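Local coordinates for hypothetical protein CNAG_02591 (Cryptococcus neoformans, PDB 4P5N) that may play a role in primary metabolism and is associated with fungal energy metabolism and with virulence in mammals, at residues 10-22 with 27-39. Numbering follows the deposited sequence. Where two conformers were deposited one is given.
Sequences GQNINVGDTVYTP and KHEGQVADIVTTK. With CD (cadmium ion), chain D; SO4 (sulfate ion), chain G.
With chi1 of Thr18 at -54°, OG1 stands beside its own backbone N, while Gln31 bends at chi2 (70°) and brings OE1 alongside; the hydroxyl donates to that amide oxygen, 2.5 Å from OG1 to OE1. The pair bridges the first beta hairpin of an SH3-like Tudor domain, strands 18-23 and 26-36 running antiparallel. Val19 with Gly30 and Thr21 with His28 are its hydrogen-bonded pairs, each closed by two backbone bonds. On the face of Thr18 and Gln31, extended Glu29 sets OE1 at the ring edge of Tyr20, 3.6 Å from CD2, and Lys27 NZ reaches the same oxygen in a salt bridge from above the carboxylate plane. The other face turns to the core: Val19 CG1 meets Val32 CG2 at 3.5 Å, with Phe55 and Val53 of strand 52-56 beneath. There Thr21 OG1 binds a cadmium ion with His65, while its CG2 packs against CB of His28, whose ND1 bonds to Asp57. Just before strand 18-23, the type II turn Asn14-Asp17 closes over Val32: Gly16 N donates to Val32 O, and Val32 N donates to Asp17 O at 2.8 Å. Ahead of the turn, Ile13 CG2 lies 4.0 Å from Ile35 CD1.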
loop_
_atom_site.group_PDB
_atom_site.type_symbol
_atom_site.label_atom_id
_atom_site.label_comp_id
_atom_site.label_asym_id
_atom_site.label_seq_id
_atom_site.Cartn_x
_atom_site.Cartn_y
_atom_site.Cartn_z
ATOM N N GLY A 10 21.911 -6.251 3.396
ATOM C CA GLY A 10 22.289 -7.284 2.429
ATOM C C GLY A 10 21.784 -8.677 2.751
ATOM O O GLY A 10 22.294 -9.668 2.195
ATOM N N GLN A 11 20.803 -8.769 3.652
ATOM C CA GLN A 11 20.323 -10.067 4.130
ATOM C C GLN A 11 19.083 -10.489 3.368
ATOM O O GLN A 11 18.174 -9.680 3.180
ATOM C CB GLN A 11 20.033 -10.006 5.647
ATOM C CG GLN A 11 21.238 -9.575 6.490
ATOM C CD GLN A 11 22.462 -10.431 6.221
ATOM O OE1 GLN A 11 22.457 -11.636 6.479
ATOM N NE2 GLN A 11 23.508 -9.823 5.659
ATOM N N ASN A 12 19.048 -11.752 2.933
ATOM C CA ASN A 12 17.892 -12.287 2.227
ATOM C C ASN A 12 16.630 -12.209 3.081
ATOM O O ASN A 12 16.630 -12.638 4.251
ATOM C CB ASN A 12 18.158 -13.740 1.811
ATOM C CG ASN A 12 19.330 -13.870 0.839
ATOM O OD1 ASN A 12 19.562 -12.982 0.011
ATOM N ND2 ASN A 12 20.050 -14.991 0.905
ATOM N N ILE A 13 15.554 -11.685 2.500
ATOM C CA ILE A 13 14.291 -11.558 3.220
ATOM C C ILE A 13 13.394 -12.737 2.862
ATOM O O ILE A 13 13.213 -13.042 1.698
ATOM C CB ILE A 13 13.560 -10.233 2.879
ATOM C CG1 ILE A 13 14.447 -9.014 3.199
ATOM C CG2 ILE A 13 12.204 -10.179 3.596
ATOM C CD1 ILE A 13 13.957 -7.718 2.571
ATOM N N ASN A 14 12.841 -13.394 3.877
ATOM C CA ASN A 14 11.955 -14.529 3.671
ATOM C C ASN A 14 10.567 -14.205 4.185
ATOM O O ASN A 14 10.417 -13.460 5.166
ATOM C CB ASN A 14 12.485 -15.763 4.407
ATOM C CG ASN A 14 13.840 -16.206 3.903
ATOM O OD1 ASN A 14 14.084 -16.270 2.691
ATOM N ND2 ASN A 14 14.734 -16.529 4.833
ATOM N N VAL A 15 9.559 -14.785 3.536
ATOM C CA VAL A 15 8.193 -14.755 4.051
ATOM C C VAL A 15 8.187 -15.312 5.476
ATOM O O VAL A 15 8.843 -16.314 5.757
ATOM C CB VAL A 15 7.226 -15.514 3.121
ATOM C CG1 VAL A 15 5.879 -15.717 3.796
ATOM C CG2 VAL A 15 7.073 -14.751 1.808
ATOM N N GLY A 16 7.500 -14.598 6.371
ATOM C CA GLY A 16 7.448 -14.916 7.793
ATOM C C GLY A 16 8.483 -14.211 8.656
ATOM O O GLY A 16 8.400 -14.261 9.884
ATOM N N ASP A 17 9.462 -13.544 8.035
ATOM C CA ASP A 17 10.471 -12.811 8.808
ATOM C C ASP A 17 9.880 -11.522 9.353
ATOM O O ASP A 17 8.994 -10.906 8.734
ATOM C CB ASP A 17 11.683 -12.407 7.947
ATOM C CG ASP A 17 12.583 -13.585 7.559
ATOM O OD1 ASP A 17 12.314 -14.726 7.966
ATOM O OD2 ASP A 17 13.592 -13.351 6.832
ATOM N N THR A 18 10.388 -11.098 10.505
ATOM C CA THR A 18 10.043 -9.790 11.032
ATOM C C THR A 18 10.894 -8.732 10.358
ATOM O O THR A 18 12.121 -8.808 10.411
ATOM C CB THR A 18 10.297 -9.689 12.545
ATOM O OG1 THR A 18 9.616 -10.750 13.224
ATOM C CG2 THR A 18 9.782 -8.361 13.075
ATOM N N VAL A 19 10.234 -7.753 9.731
ATOM C CA VAL A 19 10.923 -6.598 9.136
ATOM C C VAL A 19 10.567 -5.313 9.886
ATOM O O VAL A 19 9.543 -5.247 10.568
ATOM C CB VAL A 19 10.658 -6.455 7.619
ATOM C CG1 VAL A 19 11.307 -7.610 6.874
ATOM C CG2 VAL A 19 9.159 -6.335 7.308
ATOM N N TYR A 20 11.400 -4.288 9.720
ATOM C CA TYR A 20 11.309 -3.053 10.486
ATOM C C TYR A 20 11.707 -1.868 9.611
ATOM O O TYR A 20 12.707 -1.921 8.905
ATOM C CB TYR A 20 12.281 -3.142 11.678
ATOM C CG TYR A 20 12.487 -1.854 12.440
ATOM C CD1 TYR A 20 13.451 -0.910 12.030
ATOM C CD2 TYR A 20 11.747 -1.584 13.591
ATOM C CE1 TYR A 20 13.650 0.262 12.735
ATOM C CE2 TYR A 20 11.943 -0.409 14.309
ATOM C CZ TYR A 20 12.891 0.512 13.879
ATOM O OH TYR A 20 13.088 1.674 14.591
ATOM N N THR A 21 10.928 -0.804 9.679
ATOM C CA THR A 21 11.338 0.466 9.130
ATOM C C THR A 21 10.903 1.598 10.065
ATOM O O THR A 21 9.780 1.593 10.547
ATOM C CB THR A 21 10.772 0.683 7.719
ATOM O OG1 THR A 21 11.232 1.945 7.240
ATOM C CG2 THR A 21 9.235 0.627 7.684
ATOM N N PRO A 22 11.792 2.563 10.343
ATOM C CA PRO A 22 11.404 3.665 11.216
ATOM C C PRO A 22 10.931 4.858 10.409
ATOM O O PRO A 22 11.317 5.027 9.249
ATOM C CB PRO A 22 12.712 4.012 11.915
ATOM C CG PRO A 22 13.737 3.779 10.839
ATOM C CD PRO A 22 13.238 2.571 10.069
ATOM N N LYS A 27 7.190 3.540 13.899
ATOM C CA LYS A 27 7.827 2.497 13.131
ATOM C C LYS A 27 6.744 1.664 12.442
ATOM O O LYS A 27 5.545 1.710 12.815
ATOM C CB LYS A 27 8.665 1.589 14.064
ATOM C CG LYS A 27 7.816 0.726 14.988
ATOM C CD LYS A 27 8.600 -0.201 15.898
ATOM C CE LYS A 27 7.619 -1.035 16.707
ATOM N NZ LYS A 27 8.347 -1.919 17.660
ATOM N N HIS A 28 7.177 0.876 11.472
ATOM C CA HIS A 28 6.357 -0.231 10.973
ATOM C C HIS A 28 7.177 -1.492 11.114
ATOM O O HIS A 28 8.241 -1.632 10.485
ATOM C CB HIS A 28 5.973 -0.019 9.515
ATOM C CG HIS A 28 5.244 1.262 9.288
ATOM N ND1 HIS A 28 3.958 1.474 9.734
ATOM C CD2 HIS A 28 5.641 2.423 8.711
ATOM C CE1 HIS A 28 3.579 2.700 9.416
ATOM N NE2 HIS A 28 4.585 3.298 8.796
ATOM N N GLU A 29 6.681 -2.396 11.959
ATOM C CA GLU A 29 7.343 -3.659 12.241
ATOM C C GLU A 29 6.332 -4.796 12.210
ATOM O O GLU A 29 5.274 -4.690 12.829
ATOM C CB GLU A 29 7.997 -3.599 13.624
ATOM C CG GLU A 29 8.678 -4.892 14.041
ATOM C CD GLU A 29 9.382 -4.782 15.386
ATOM O OE1 GLU A 29 9.817 -3.668 15.757
ATOM O OE2 GLU A 29 9.515 -5.815 16.088
ATOM N N GLY A 30 6.639 -5.869 11.486
ATOM C CA GLY A 30 5.715 -7.019 11.401
ATOM C C GLY A 30 6.252 -8.097 10.479
ATOM O O GLY A 30 7.364 -7.983 9.948
ATOM N N GLN A 31 5.472 -9.150 10.274
ATOM C CA GLN A 31 5.995 -10.301 9.559
ATOM C C GLN A 31 5.655 -10.216 8.082
ATOM O O GLN A 31 4.534 -9.838 7.705
ATOM C CB GLN A 31 5.528 -11.641 10.179
ATOM C CG GLN A 31 6.405 -12.125 11.340
ATOM C CD GLN A 31 6.241 -11.256 12.561
ATOM O OE1 GLN A 31 7.121 -10.479 12.929
ATOM N NE2 GLN A 31 5.066 -11.341 13.167
ATOM N N VAL A 32 6.648 -10.543 7.260
ATOM C CA VAL A 32 6.502 -10.539 5.814
ATOM C C VAL A 32 5.423 -11.545 5.372
ATOM O O VAL A 32 5.492 -12.740 5.717
ATOM C CB VAL A 32 7.853 -10.839 5.125
ATOM C CG1 VAL A 32 7.671 -10.853 3.615
ATOM C CG2 VAL A 32 8.900 -9.781 5.514
ATOM N N ALA A 33 4.439 -11.054 4.615
ATOM C CA ALA A 33 3.402 -11.900 4.009
ATOM C C ALA A 33 3.723 -12.288 2.580
ATOM O O ALA A 33 3.330 -13.370 2.118
ATOM C CB ALA A 33 2.045 -11.220 4.069
ATOM N N ASP A 34 4.420 -11.395 1.876
ATOM C CA ASP A 34 4.697 -11.611 0.471
ATOM C C ASP A 34 5.818 -10.690 0.005
ATOM O O ASP A 34 6.039 -9.621 0.564
ATOM C CB ASP A 34 3.429 -11.335 -0.347
ATOM C CG ASP A 34 3.386 -12.088 -1.655
ATOM O OD1 ASP A 34 4.384 -12.753 -2.035
ATOM O OD2 ASP A 34 2.338 -12.000 -2.329
ATOM N N ILE A 35 6.527 -11.140 -1.022
ATOM C CA ILE A 35 7.582 -10.377 -1.652
ATOM C C ILE A 35 7.231 -10.333 -3.133
ATOM O O ILE A 35 7.163 -11.365 -3.802
ATOM C CB ILE A 35 8.947 -11.045 -1.410
ATOM C CG1 ILE A 35 9.242 -11.095 0.094
ATOM C CG2 ILE A 35 10.047 -10.291 -2.134
ATOM C CD1 ILE A 35 10.414 -11.960 0.487
ATOM N N VAL A 36 6.971 -9.133 -3.621
ATOM C CA VAL A 36 6.512 -8.903 -4.983
ATOM C C VAL A 36 7.699 -8.425 -5.818
ATOM O O VAL A 36 8.379 -7.450 -5.443
ATOM C CB VAL A 36 5.420 -7.821 -4.971
ATOM C CG1 VAL A 36 5.020 -7.448 -6.370
ATOM C CG2 VAL A 36 4.213 -8.296 -4.188
ATOM N N THR A 37 7.985 -9.110 -6.927
ATOM C CA THR A 37 9.206 -8.791 -7.688
ATOM C C THR A 37 9.006 -8.496 -9.165
ATOM O O THR A 37 9.983 -8.284 -9.871
ATOM C CB THR A 37 10.271 -9.902 -7.605
ATOM O OG1 THR A 37 9.713 -11.131 -8.073
ATOM C CG2 THR A 37 10.774 -10.083 -6.182
ATOM N N THR A 38 7.773 -8.547 -9.652
ATOM C CA THR A 38 7.507 -8.212 -11.041
ATOM C C THR A 38 6.439 -7.136 -11.129
ATOM O O THR A 38 5.616 -6.980 -10.219
ATOM C CB THR A 38 7.021 -9.432 -11.856
ATOM O OG1 THR A 38 5.794 -9.922 -11.287
ATOM C CG2 THR A 38 8.072 -10.543 -11.873
ATOM N N LYS A 39 6.438 -6.413 -12.248
ATOM C CA LYS A 39 5.427 -5.386 -12.480
ATOM C C LYS A 39 4.026 -5.998 -12.496
ATOM O O LYS A 39 3.081 -5.392 -11.973
ATOM C CB LYS A 39 5.741 -4.594 -13.759
ATOM C CG LYS A 39 4.616 -3.702 -14.263
ATOM C CD LYS A 39 5.109 -2.703 -15.297
ATOM C CE LYS A 39 5.255 -3.340 -16.669
ATOM N NZ LYS A 39 5.263 -2.307 -17.740
HETATM CD CD CD D . 3.429 -13.633 -4.230
HETATM S S SO4 G . 9.734 -6.132 -13.904
HETATM O O1 SO4 G . 9.774 -5.496 -12.568
HETATM O O2 SO4 G . 9.863 -5.102 -14.952
HETATM O O3 SO4 G . 8.466 -6.861 -14.087
HETATM O O4 SO4 G . 10.845 -7.101 -14.022
#